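Local coordinates for sulfate adenylyltransferase (Allochromatium vinosum, PDB 4DNX), which catalyses the transfer of an adenylyl group from ATP to sulfate, giving adenosine 5'-phosphosulfate and diphosphate, at residues Gln311-Asp315 with Ile327-Asp331; Ile226-Leu230 with Arg243-Ile247; Val5-Arg11 with Phe52-Asp56. All blocks are in the same frame, centred on the assembly; numbering follows the deposited sequence.

Contact 1 of 3, residues Gln311-Asp315 with Ile327-Asp331; sequences QTIFD and IFRAD
Gln-311 and Arg-329 hold the nearest CA pair, 6.6 Å apart, where helix segment 311-315 runs at 133° to strand segment 327-329; they lie on helix 309-316 and edge strand 326-329, part of a beta-alpha-beta crossover of the Rossmann-like domain starting from strand 291-294. The extended side chain of Gln-311 reaches the end of the strand, and its NE2 donates to Ala-330 O over 2.9 Å, on a carbonyl lone pair and nearly within the amide plane. The same NE2 serves Ile-294 O, tying the helix to strand 291-294 and to the residue after strand 326-329. Arg-329 runs back across this amide, CB and CG lying against CD and OE1 of Gln-311, the amide and guanidinium planes 21° apart. Its NH2 ends on the carboxylate of Asp-315 in a salt bridge, a straight bond to OD2 at 3.2 Å and a weak one to OD1. Water 1 joins Arg-329 NE to Gln-311 O. A leucine in place of Arg-329 would probably leave the Asp-315 carboxylate without this positive mate and break the water link to the helix. On the apolar side, Ile-327 CG1 sits over the Phe-314 ring, 3.9 Å from its centroid and 9° off the normal.

Contact 2 of 3, residues Ile226-Leu230 with Arg243-Ile247; sequences IHMLL and RDAAI
Met-228 SD and Ile-247 CD1 meet at 3.5 Å in the tight part of this contact, where helix 240-254 lies against the parallel sheet. Strand 226-230 and helix 243-247 run almost antiparallel, at 170°, with their axes 11.9 Å apart, and side chains bridge the gap. Straight as far as SD and bent at chi3 (-59°), Met-228 faces Ile-247 with SD and sends CE to Asp-244 OD1 at 3.6 Å. Two residues earlier on the strand, Ile-226 CD1 lies alongside Ile-247 CG2 at 3.9 Å. Val-262 and Thr-200 of the flanking strands complete this packing round Met-228 and Ile-247.

The loose side is the partly exposed Asp-244 and the Leu-229 and Leu-230 end, where little surface is shared and Leu-229 O stays 4.0 Å from Arg-243 NH1. Arg-243 brings NE within 3.6 Å of Met-228 SD and NH2 within 3.7 Å of Leu-230 CD2, its side chain meeting the leucine at about a right angle. Its NH1 is held by Arg-201 O; a long salt bridge runs from NE, which lacks a hydrogen-bond partner, to in-plane Asp-244 OD1. Strand, covering helix and returning strand 260-266 form the beta-alpha-beta crossover of a Rossmann-like nucleotidyltransferase domain.

Contact 3 of 3, residues Val5-Arg11 with Phe52-Asp56; sequences VGSDELR and FSPLD
Ser-53 OG takes the backbone N-H of Arg-11 at 2.9 Å, with an N-H...O angle of 152°, the direct hydrogen bond between these two irregular segments. Starting from the Ser-53 backbone, CB packs against Leu-10 CD2 at 3.8 Å. The hydroxyl beyond it stands anti to the backbone nitrogen (chi1 177°), a position that carries OG between Arg-11 N and water 2, with Leu-10 CA also close by. Water 2 lies 2.5 Å from Ser-53 OG and donates to both Val-5 O and Ser-7 OG, so the serine tip is linked through water to Val-5 and Ser-7, and directly to Arg-11. Ser-7 OG in turn donates to Glu-9 O at 2.7 Å from above the carbonyl plane, bracing the turn at residues 7-9.

Next along the chain, the Pro-54 ring sets CD 3.5 Å from Val-5 O and CB near Ser-7 OG. The Arg-11 side chain folds back over its own segment, its guanidinium face resting on Ser-7 CB, with NH1 only loosely beside Pro-54 CB. Beside the Arg-11 carbonyl, water 3 lies 2.7 Å from both Arg-11 O and Leu-55 O, and water 4 joins the same Arg-11 carbonyl to Pro-54 O weakly. Helix 274-287 backs the contact: Tyr-282 and Asn-286 both bond to Ser-53 O, and Asn-286 also holds Val-5 N. Two loops of the N-terminal PUA-like domain, joined by one direct hydrogen bond and several waters, thus meet at its junction with the Rossmann-like catalytic domain.

Contact 2 is the core member of the set, while contacts 1 and 3 are only partly buried and keep charged or hydrated edges. Contacts 1 and 2 belong to the same five-stranded parallel sheet, each pairing a strand with the helix that follows or precedes it in a crossover, yet their centres lie 23 Å apart and they do not touch. Their chemistry follows their place: sulfur and aliphatic packing with one buried arginine on an inner strand, an amide and a salt bridge at an edge strand. Contact 3, from the PUA-like range, joins loops through a hydroxyl and waters. Helix 274-287 is touched by side chains from segments of all three contacts.

Contact 1 of 3, residues Gln311-Asp315 with Ile327-Asp331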
ATOM      1  N   GLN A 311      30.600  -6.144   4.969  1.00 19.44           N
ATOM      2  CA  GLN A 311      30.497  -5.969   6.418  1.00 19.37           C
ATOM      3  C   GLN A 311      31.557  -4.987   6.937  1.00 20.49           C
ATOM      4  O   GLN A 311      31.247  -4.087   7.718  1.00 21.95           O
ATOM      5  CB  GLN A 311      30.656  -7.321   7.123  1.00 20.02           C
ATOM      6  CG  GLN A 311      29.621  -8.363   6.678  1.00 19.16           C
ATOM      7  CD  GLN A 311      29.850  -9.737   7.371  1.00 19.81           C
ATOM      8  OE1 GLN A 311      30.880  -9.983   8.018  1.00 20.70           O
ATOM      9  NE2 GLN A 311      28.873 -10.618   7.235  1.00 20.53           N
ATOM     10  N   THR A 312      32.805  -5.154   6.503  1.00 21.72           N
ATOM     11  CA  THR A 312      33.921  -4.382   7.083  1.00 22.83           C
ATOM     12  C   THR A 312      33.965  -2.910   6.619  1.00 22.37           C
ATOM     13  O   THR A 312      34.631  -2.088   7.245  1.00 22.39           O
ATOM     14  CB  THR A 312      35.286  -5.054   6.868  1.00 24.48           C
ATOM     15  OG1 THR A 312      35.546  -5.170   5.459  1.00 25.01           O
ATOM     16  CG2 THR A 312      35.297  -6.439   7.545  1.00 24.31           C
ATOM     17  N   ILE A 313      33.256  -2.587   5.540  1.00 20.83           N
ATOM     18  CA  ILE A 313      33.232  -1.199   5.067  1.00 21.65           C
ATOM     19  C   ILE A 313      32.676  -0.306   6.203  1.00 21.84           C
ATOM     20  O   ILE A 313      33.017   0.879   6.310  1.00 22.44           O
ATOM     21  CB  ILE A 313      32.373  -1.047   3.783  1.00 20.80           C
ATOM     22  CG1 ILE A 313      32.557   0.354   3.175  1.00 21.12           C
ATOM     23  CG2 ILE A 313      30.865  -1.392   4.016  1.00 20.52           C
ATOM     24  CD1 ILE A 313      32.084   0.453   1.713  1.00 21.33           C
ATOM     25  N   PHE A 314      31.851  -0.891   7.079  1.00 21.97           N
ATOM     26  CA  PHE A 314      31.258  -0.117   8.175  1.00 23.17           C
ATOM     27  C   PHE A 314      32.259   0.214   9.295  1.00 28.41           C
ATOM     28  O   PHE A 314      32.014   1.143  10.066  1.00 31.02           O
ATOM     29  CB  PHE A 314      30.003  -0.832   8.748  1.00 20.09           C
ATOM     30  CG  PHE A 314      28.847  -0.827   7.804  1.00 18.58           C
ATOM     31  CD1 PHE A 314      28.693  -1.869   6.903  1.00 17.24           C
ATOM     32  CD2 PHE A 314      27.925   0.229   7.771  1.00 17.28           C
ATOM     33  CE1 PHE A 314      27.656  -1.888   6.000  1.00 15.79           C
ATOM     34  CE2 PHE A 314      26.859   0.212   6.849  1.00 16.10           C
ATOM     35  CZ  PHE A 314      26.725  -0.841   5.968  1.00 16.34           C
ATOM     36  N   ASP A 315      33.379  -0.510   9.347  1.00 31.00           N
ATOM     37  CA  ASP A 315      34.415  -0.312  10.382  1.00 36.44           C
ATOM     38  C   ASP A 315      35.279   0.906  10.116  1.00 40.39           C
ATOM     39  O   ASP A 315      35.622   1.652  11.036  1.00 39.07           O
ATOM     40  CB  ASP A 315      35.358  -1.522  10.467  1.00 40.44           C
ATOM     41  CG  ASP A 315      34.675  -2.770  10.985  1.00 43.59           C
ATOM     42  OD1 ASP A 315      33.685  -2.650  11.742  1.00 42.20           O
ATOM     43  OD2 ASP A 315      35.148  -3.871  10.634  1.00 48.87           O
ATOM     44  N   ILE A 327      24.665  -3.465  12.098  1.00 17.57           N
ATOM     45  CA  ILE A 327      24.710  -4.568  11.151  1.00 17.87           C
ATOM     46  C   ILE A 327      24.749  -5.873  11.931  1.00 17.89           C
ATOM     47  O   ILE A 327      25.538  -5.999  12.875  1.00 19.52           O
ATOM     48  CB  ILE A 327      25.959  -4.479  10.235  1.00 17.82           C
ATOM     49  CG1 ILE A 327      25.960  -3.155   9.415  1.00 17.23           C
ATOM     50  CG2 ILE A 327      26.045  -5.736   9.303  1.00 17.21           C
ATOM     51  CD1 ILE A 327      24.622  -2.764   8.761  1.00 15.83           C
ATOM     52  N   PHE A 328      23.906  -6.822  11.533  1.00 16.83           N
ATOM     53  CA  PHE A 328      24.041  -8.194  11.965  1.00 16.99           C
ATOM     54  C   PHE A 328      24.860  -8.917  10.890  1.00 17.47           C
ATOM     55  O   PHE A 328      24.419  -8.997   9.737  1.00 16.67           O
ATOM     56  CB  PHE A 328      22.682  -8.895  12.093  1.00 15.82           C
ATOM     57  CG  PHE A 328      22.826 -10.347  12.537  1.00 17.50           C
ATOM     58  CD1 PHE A 328      22.843 -11.384  11.615  1.00 17.12           C
ATOM     59  CD2 PHE A 328      23.009 -10.635  13.882  1.00 18.12           C
ATOM     60  CE1 PHE A 328      23.020 -12.740  12.061  1.00 19.62           C
ATOM     61  CE2 PHE A 328      23.169 -11.976  14.323  1.00 19.69           C
ATOM     62  CZ  PHE A 328      23.178 -13.005  13.401  1.00 19.14           C
ATOM     63  N   ARG A 329      26.034  -9.407  11.271  1.00 18.93           N
ATOM     64  CA  ARG A 329      26.975  -9.982  10.302  1.00 20.16           C
ATOM     65  C   ARG A 329      26.680 -11.466  10.163  1.00 20.66           C
ATOM     66  O   ARG A 329      26.959 -12.243  11.081  1.00 22.09           O
ATOM     67  CB  ARG A 329      28.417  -9.757  10.772  1.00 21.95           C
ATOM     68  CG  ARG A 329      28.848  -8.314  10.673  1.00 23.21           C
ATOM     69  CD  ARG A 329      30.275  -8.096  11.230  1.00 28.61           C
ATOM     70  NE  ARG A 329      30.678  -6.709  10.984  1.00 32.55           N
ATOM     71  CZ  ARG A 329      31.932  -6.263  11.042  1.00 36.10           C
ATOM     72  NH1 ARG A 329      32.927  -7.080  11.365  1.00 38.03           N
ATOM     73  NH2 ARG A 329      32.181  -4.988  10.798  1.00 36.37           N
ATOM     74  N   ALA A 330      26.086 -11.828   9.033  1.00 19.33           N
ATOM     75  CA  ALA A 330      25.734 -13.220   8.735  1.00 20.00           C
ATOM     76  C   ALA A 330      26.841 -13.944   7.960  1.00 21.23           C
ATOM     77  O   ALA A 330      27.805 -13.332   7.479  1.00 21.41           O
ATOM     78  CB  ALA A 330      24.429 -13.261   7.959  1.00 18.13           C
ATOM     79  N   ASP A 331      26.711 -15.266   7.865  1.00 22.21           N
ATOM     80  CA  ASP A 331      27.652 -16.112   7.125  1.00 23.98           C
ATOM     81  C   ASP A 331      26.872 -17.365   6.707  1.00 24.30           C
ATOM     82  O   ASP A 331      25.675 -17.497   7.043  1.00 23.30           O
ATOM     83  CB  ASP A 331      28.851 -16.447   8.013  1.00 26.43           C
ATOM     84  CG  ASP A 331      30.083 -16.888   7.227  1.00 29.31           C
ATOM     85  OD1 ASP A 331      29.958 -17.281   6.054  1.00 30.83           O
ATOM     86  OD2 ASP A 331      31.187 -16.863   7.813  1.00 30.67           O
TER
HETATM   87  O   HOH W   1      29.486  -4.590   9.634  1.00 31.21           O

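Contact 2 of 3, residues Ile226-Leu230 with Arg243-Ile247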
ATOM      1  N   ILE A 226      10.652  -8.012   6.155  1.00 11.38           N
ATOM      2  CA  ILE A 226      11.188  -8.738   4.963  1.00 11.23           C
ATOM      3  C   ILE A 226      10.940  -7.705   3.874  1.00 11.94           C
ATOM      4  O   ILE A 226       9.787  -7.357   3.590  1.00 13.60           O
ATOM      5  CB  ILE A 226      10.414 -10.023   4.713  1.00 12.77           C
ATOM      6  CG1 ILE A 226      10.638 -11.013   5.896  1.00 13.97           C
ATOM      7  CG2 ILE A 226      10.921 -10.640   3.394  1.00 11.97           C
ATOM      8  CD1 ILE A 226       9.883 -12.350   5.832  1.00 16.82           C
ATOM      9  N   HIS A 227      12.014  -7.162   3.333  1.00 11.31           N
ATOM     10  CA  HIS A 227      11.935  -5.976   2.450  1.00 12.07           C
ATOM     11  C   HIS A 227      12.287  -6.505   1.058  1.00 13.04           C
ATOM     12  O   HIS A 227      13.462  -6.690   0.737  1.00 14.39           O
ATOM     13  CB  HIS A 227      12.926  -4.935   2.976  1.00 11.10           C
ATOM     14  CG  HIS A 227      12.597  -3.518   2.573  1.00 11.59           C
ATOM     15  ND1 HIS A 227      13.576  -2.581   2.318  1.00 12.56           N
ATOM     16  CD2 HIS A 227      11.419  -2.901   2.350  1.00 13.45           C
ATOM     17  CE1 HIS A 227      13.015  -1.423   1.996  1.00 12.43           C
ATOM     18  NE2 HIS A 227      11.700  -1.590   1.994  1.00 12.63           N
ATOM     19  N   MET A 228      11.262  -6.757   0.257  1.00 12.60           N
ATOM     20  CA  MET A 228      11.460  -7.456  -1.029  1.00 14.26           C
ATOM     21  C   MET A 228      11.814  -6.467  -2.132  1.00 15.77           C
ATOM     22  O   MET A 228      11.241  -5.355  -2.206  1.00 14.04           O
ATOM     23  CB  MET A 228      10.199  -8.241  -1.424  1.00 17.79           C
ATOM     24  CG  MET A 228       9.860  -9.518  -0.469  1.00 17.75           C
ATOM     25  SD  MET A 228       8.337 -10.322  -0.974  1.00 24.19           S
ATOM     26  CE  MET A 228       7.111  -8.993  -0.841  1.00 24.86           C
ATOM     27  N   LEU A 229      12.784  -6.841  -2.960  1.00 14.92           N
ATOM     28  CA  LEU A 229      13.175  -5.949  -4.041  1.00 15.75           C
ATOM     29  C   LEU A 229      12.186  -6.232  -5.173  1.00 16.96           C
ATOM     30  O   LEU A 229      12.172  -7.331  -5.738  1.00 18.94           O
ATOM     31  CB  LEU A 229      14.639  -6.201  -4.450  1.00 20.01           C
ATOM     32  CG  LEU A 229      15.081  -5.453  -5.726  1.00 21.35           C
ATOM     33  CD1 LEU A 229      14.676  -3.949  -5.713  1.00 23.43           C
ATOM     34  CD2 LEU A 229      16.578  -5.631  -5.817  1.00 26.43           C
ATOM     35  N   LEU A 230      11.335  -5.248  -5.488  1.00 13.50           N
ATOM     36  CA  LEU A 230      10.352  -5.356  -6.550  1.00 14.53           C
ATOM     37  C   LEU A 230      10.958  -4.874  -7.871  1.00 17.57           C
ATOM     38  O   LEU A 230      11.707  -3.899  -7.892  1.00 20.42           O
ATOM     39  CB  LEU A 230       9.144  -4.451  -6.230  1.00 15.55           C
ATOM     40  CG  LEU A 230       8.573  -4.797  -4.853  1.00 14.56           C
ATOM     41  CD1 LEU A 230       7.526  -3.733  -4.484  1.00 15.22           C
ATOM     42  CD2 LEU A 230       7.960  -6.176  -4.804  1.00 17.27           C
ATOM     43  N   ARG A 243       5.842 -15.966  -5.292  1.00 16.81           N
ATOM     44  CA  ARG A 243       6.858 -15.569  -4.321  1.00 17.46           C
ATOM     45  C   ARG A 243       6.173 -15.064  -3.050  1.00 17.38           C
ATOM     46  O   ARG A 243       6.535 -15.461  -1.929  1.00 14.85           O
ATOM     47  CB  ARG A 243       7.766 -14.441  -4.883  1.00 19.55           C
ATOM     48  CG  ARG A 243       8.976 -14.217  -4.000  1.00 23.85           C
ATOM     49  CD  ARG A 243       9.469 -12.788  -3.854  1.00 31.72           C
ATOM     50  NE  ARG A 243       8.539 -11.732  -4.288  1.00 32.28           N
ATOM     51  CZ  ARG A 243       8.884 -10.766  -5.130  1.00 33.70           C
ATOM     52  NH1 ARG A 243      10.113 -10.762  -5.633  1.00 34.28           N
ATOM     53  NH2 ARG A 243       8.006  -9.817  -5.476  1.00 31.27           N
ATOM     54  N   ASP A 244       5.151 -14.221  -3.251  1.00 17.49           N
ATOM     55  CA  ASP A 244       4.425 -13.626  -2.117  1.00 19.70           C
ATOM     56  C   ASP A 244       3.732 -14.707  -1.301  1.00 17.39           C
ATOM     57  O   ASP A 244       3.829 -14.695  -0.069  1.00 18.35           O
ATOM     58  CB  ASP A 244       3.362 -12.646  -2.635  1.00 22.68           C
ATOM     59  CG  ASP A 244       3.955 -11.338  -3.128  1.00 31.19           C
ATOM     60  OD1 ASP A 244       5.192 -11.125  -3.039  1.00 28.88           O
ATOM     61  OD2 ASP A 244       3.143 -10.495  -3.607  1.00 38.00           O
ATOM     62  N   ALA A 245       3.027 -15.628  -1.970  1.00 15.94           N
ATOM     63  CA  ALA A 245       2.348 -16.722  -1.252  1.00 15.97           C
ATOM     64  C   ALA A 245       3.348 -17.541  -0.420  1.00 16.47           C
ATOM     65  O   ALA A 245       3.063 -17.913   0.725  1.00 16.11           O
ATOM     66  CB  ALA A 245       1.638 -17.639  -2.220  1.00 16.91           C
ATOM     67  N   ALA A 246       4.516 -17.853  -1.006  1.00 15.49           N
ATOM     68  CA  ALA A 246       5.535 -18.622  -0.254  1.00 14.96           C
ATOM     69  C   ALA A 246       6.042 -17.894   0.996  1.00 14.22           C
ATOM     70  O   ALA A 246       6.153 -18.499   2.069  1.00 14.38           O
ATOM     71  CB  ALA A 246       6.732 -18.998  -1.184  1.00 14.98           C
ATOM     72  N   ILE A 247       6.326 -16.589   0.866  1.00 13.51           N
ATOM     73  CA  ILE A 247       6.866 -15.793   1.979  1.00 13.97           C
ATOM     74  C   ILE A 247       5.791 -15.625   3.045  1.00 14.05           C
ATOM     75  O   ILE A 247       6.074 -15.757   4.258  1.00 13.46           O
ATOM     76  CB  ILE A 247       7.443 -14.422   1.501  1.00 14.95           C
ATOM     77  CG1 ILE A 247       8.745 -14.712   0.720  1.00 16.06           C
ATOM     78  CG2 ILE A 247       7.783 -13.466   2.719  1.00 17.23           C
ATOM     79  CD1 ILE A 247       9.365 -13.539   0.092  1.00 21.32           C
TER

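Contact 3 of 3, residues Val5-Arg11 with Phe52-Asp56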
ATOM      1  N   VAL A   5      17.813   9.322   8.981  1.00 15.53           N
ATOM      2  CA  VAL A   5      19.184   9.751   8.790  1.00 16.31           C
ATOM      3  C   VAL A   5      19.224  11.243   8.476  1.00 17.62           C
ATOM      4  O   VAL A   5      18.589  11.658   7.545  1.00 16.44           O
ATOM      5  CB  VAL A   5      19.895   8.955   7.650  1.00 16.56           C
ATOM      6  CG1 VAL A   5      21.387   9.329   7.633  1.00 19.52           C
ATOM      7  CG2 VAL A   5      19.748   7.432   7.893  1.00 17.07           C
ATOM      8  N   GLY A   6      19.932  12.023   9.278  1.00 17.17           N
ATOM      9  CA  GLY A   6      20.133  13.473   8.953  1.00 21.04           C
ATOM     10  C   GLY A   6      19.001  14.443   9.241  1.00 21.87           C
ATOM     11  O   GLY A   6      19.108  15.620   8.881  1.00 26.10           O
ATOM     12  N   SER A   7      17.917  13.972   9.868  1.00 22.57           N
ATOM     13  CA  SER A   7      16.807  14.843  10.314  1.00 22.09           C
ATOM     14  C   SER A   7      15.964  14.160  11.377  1.00 21.95           C
ATOM     15  O   SER A   7      16.059  12.957  11.583  1.00 19.66           O
ATOM     16  CB  SER A   7      15.889  15.204   9.138  1.00 22.79           C
ATOM     17  OG  SER A   7      15.308  14.018   8.616  1.00 25.60           O
ATOM     18  N   ASP A   8      15.099  14.917  12.044  1.00 21.84           N
ATOM     19  CA  ASP A   8      14.277  14.302  13.084  1.00 22.40           C
ATOM     20  C   ASP A   8      13.031  13.592  12.545  1.00 19.90           C
ATOM     21  O   ASP A   8      12.474  12.700  13.202  1.00 20.18           O
ATOM     22  CB  ASP A   8      13.869  15.351  14.120  1.00 25.55           C
ATOM     23  CG  ASP A   8      15.062  15.914  14.910  1.00 33.23           C
ATOM     24  OD1 ASP A   8      16.096  15.226  15.076  1.00 33.72           O
ATOM     25  OD2 ASP A   8      14.933  17.050  15.417  1.00 34.07           O
ATOM     26  N   GLU A   9      12.595  13.996  11.356  1.00 20.14           N
ATOM     27  CA  GLU A   9      11.447  13.381  10.680  1.00 19.60           C
ATOM     28  C   GLU A   9      11.784  13.124   9.234  1.00 16.70           C
ATOM     29  O   GLU A   9      12.575  13.869   8.646  1.00 15.33           O
ATOM     30  CB  GLU A   9      10.251  14.331  10.732  1.00 24.07           C
ATOM     31  CG  GLU A   9       9.822  14.590  12.175  1.00 35.58           C
ATOM     32  CD  GLU A   9       8.329  14.714  12.323  1.00 48.04           C
ATOM     33  OE1 GLU A   9       7.706  15.421  11.495  1.00 52.27           O
ATOM     34  OE2 GLU A   9       7.786  14.104  13.277  1.00 59.73           O
ATOM     35  N   LEU A  10      11.183  12.081   8.659  1.00 14.58           N
ATOM     36  CA  LEU A  10      11.335  11.839   7.206  1.00 13.26           C
ATOM     37  C   LEU A  10      10.821  13.026   6.399  1.00 13.87           C
ATOM     38  O   LEU A  10       9.834  13.697   6.783  1.00 14.49           O
ATOM     39  CB  LEU A  10      10.586  10.591   6.754  1.00 12.37           C
ATOM     40  CG  LEU A  10      11.157   9.267   7.274  1.00 11.93           C
ATOM     41  CD1 LEU A  10      10.179   8.147   6.824  1.00 12.16           C
ATOM     42  CD2 LEU A  10      12.588   8.942   6.754  1.00 11.87           C
ATOM     43  N   ARG A  11      11.494  13.275   5.287  1.00 13.63           N
ATOM     44  CA  ARG A  11      11.157  14.389   4.374  1.00 14.41           C
ATOM     45  C   ARG A  11      10.942  13.860   2.939  1.00 14.02           C
ATOM     46  O   ARG A  11      11.713  14.211   2.009  1.00 14.27           O
ATOM     47  CB  ARG A  11      12.254  15.487   4.430  1.00 17.45           C
ATOM     48  CG  ARG A  11      12.483  16.042   5.824  1.00 21.05           C
ATOM     49  CD  ARG A  11      13.156  17.417   5.813  1.00 29.78           C
ATOM     50  NE  ARG A  11      13.446  17.837   7.188  1.00 34.55           N
ATOM     51  CZ  ARG A  11      14.604  18.362   7.598  1.00 39.56           C
ATOM     52  NH1 ARG A  11      15.614  18.528   6.747  1.00 36.97           N
ATOM     53  NH2 ARG A  11      14.754  18.714   8.875  1.00 41.31           N
ATOM     54  N   PHE A  52      15.273   7.968   0.664  1.00 10.18           N
ATOM     55  CA  PHE A  52      16.498   8.765   0.535  1.00 10.45           C
ATOM     56  C   PHE A  52      16.372  10.111   1.249  1.00 10.86           C
ATOM     57  O   PHE A  52      17.074  11.088   0.959  1.00 12.10           O
ATOM     58  CB  PHE A  52      16.868   8.952  -0.950  1.00 10.45           C
ATOM     59  CG  PHE A  52      17.328   7.690  -1.654  1.00 10.49           C
ATOM     60  CD1 PHE A  52      17.595   6.477  -0.979  1.00 10.81           C
ATOM     61  CD2 PHE A  52      17.455   7.719  -3.025  1.00 10.42           C
ATOM     62  CE1 PHE A  52      18.035   5.348  -1.681  1.00 10.89           C
ATOM     63  CE2 PHE A  52      17.890   6.570  -3.761  1.00 11.29           C
ATOM     64  CZ  PHE A  52      18.158   5.408  -3.107  1.00 11.31           C
ATOM     65  N   SER A  53      15.512  10.140   2.269  1.00 11.78           N
ATOM     66  CA  SER A  53      15.412  11.344   3.079  1.00 11.55           C
ATOM     67  C   SER A  53      16.705  11.714   3.832  1.00 13.13           C
ATOM     68  O   SER A  53      17.466  10.788   4.192  1.00 12.96           O
ATOM     69  CB  SER A  53      14.326  11.118   4.173  1.00 12.96           C
ATOM     70  OG  SER A  53      14.217  12.248   5.058  1.00 12.59           O
ATOM     71  N   PRO A  54      17.143  12.948   3.616  1.00 13.82           N
ATOM     72  CA  PRO A  54      16.285  14.131   3.625  1.00 13.46           C
ATOM     73  C   PRO A  54      16.606  14.835   2.295  1.00 14.08           C
ATOM     74  O   PRO A  54      16.367  16.054   2.159  1.00 14.37           O
ATOM     75  CB  PRO A  54      16.797  14.964   4.810  1.00 14.74           C
ATOM     76  CG  PRO A  54      18.244  14.681   4.833  1.00 15.17           C
ATOM     77  CD  PRO A  54      18.344  13.199   4.468  1.00 13.24           C
ATOM     78  N   LEU A  55      17.159  14.110   1.318  1.00 12.82           N
ATOM     79  CA  LEU A  55      17.571  14.780   0.071  1.00 13.49           C
ATOM     80  C   LEU A  55      16.374  15.272  -0.744  1.00 14.01           C
ATOM     81  O   LEU A  55      15.292  14.669  -0.742  1.00 13.10           O
ATOM     82  CB  LEU A  55      18.438  13.839  -0.787  1.00 15.46           C
ATOM     83  CG  LEU A  55      19.934  13.782  -0.418  1.00 19.82           C
ATOM     84  CD1 LEU A  55      20.164  13.372   1.000  1.00 22.42           C
ATOM     85  CD2 LEU A  55      20.630  12.779  -1.331  1.00 20.51           C
ATOM     86  N   ASP A  56      16.579  16.382  -1.467  1.00 14.61           N
ATOM     87  CA  ASP A  56      15.432  17.005  -2.182  1.00 16.60           C
ATOM     88  C   ASP A  56      15.275  16.686  -3.650  1.00 15.12           C
ATOM     89  O   ASP A  56      14.227  16.977  -4.226  1.00 14.50           O
ATOM     90  CB  ASP A  56      15.380  18.537  -1.972  1.00 21.00           C
ATOM     91  CG  ASP A  56      16.502  19.269  -2.633  1.00 29.53           C
ATOM     92  OD1 ASP A  56      17.187  18.710  -3.539  1.00 31.73           O
ATOM     93  OD2 ASP A  56      16.693  20.456  -2.261  1.00 31.91           O
TER
HETATM   94  O   HOH W   2      15.843  11.832   6.951  1.00 20.62           O
HETATM   95  O   HOH W   3      13.828  12.979   0.833  1.00 16.58           O
HETATM   96  O   HOH W   4      13.080  16.735   1.276  1.00 24.71           O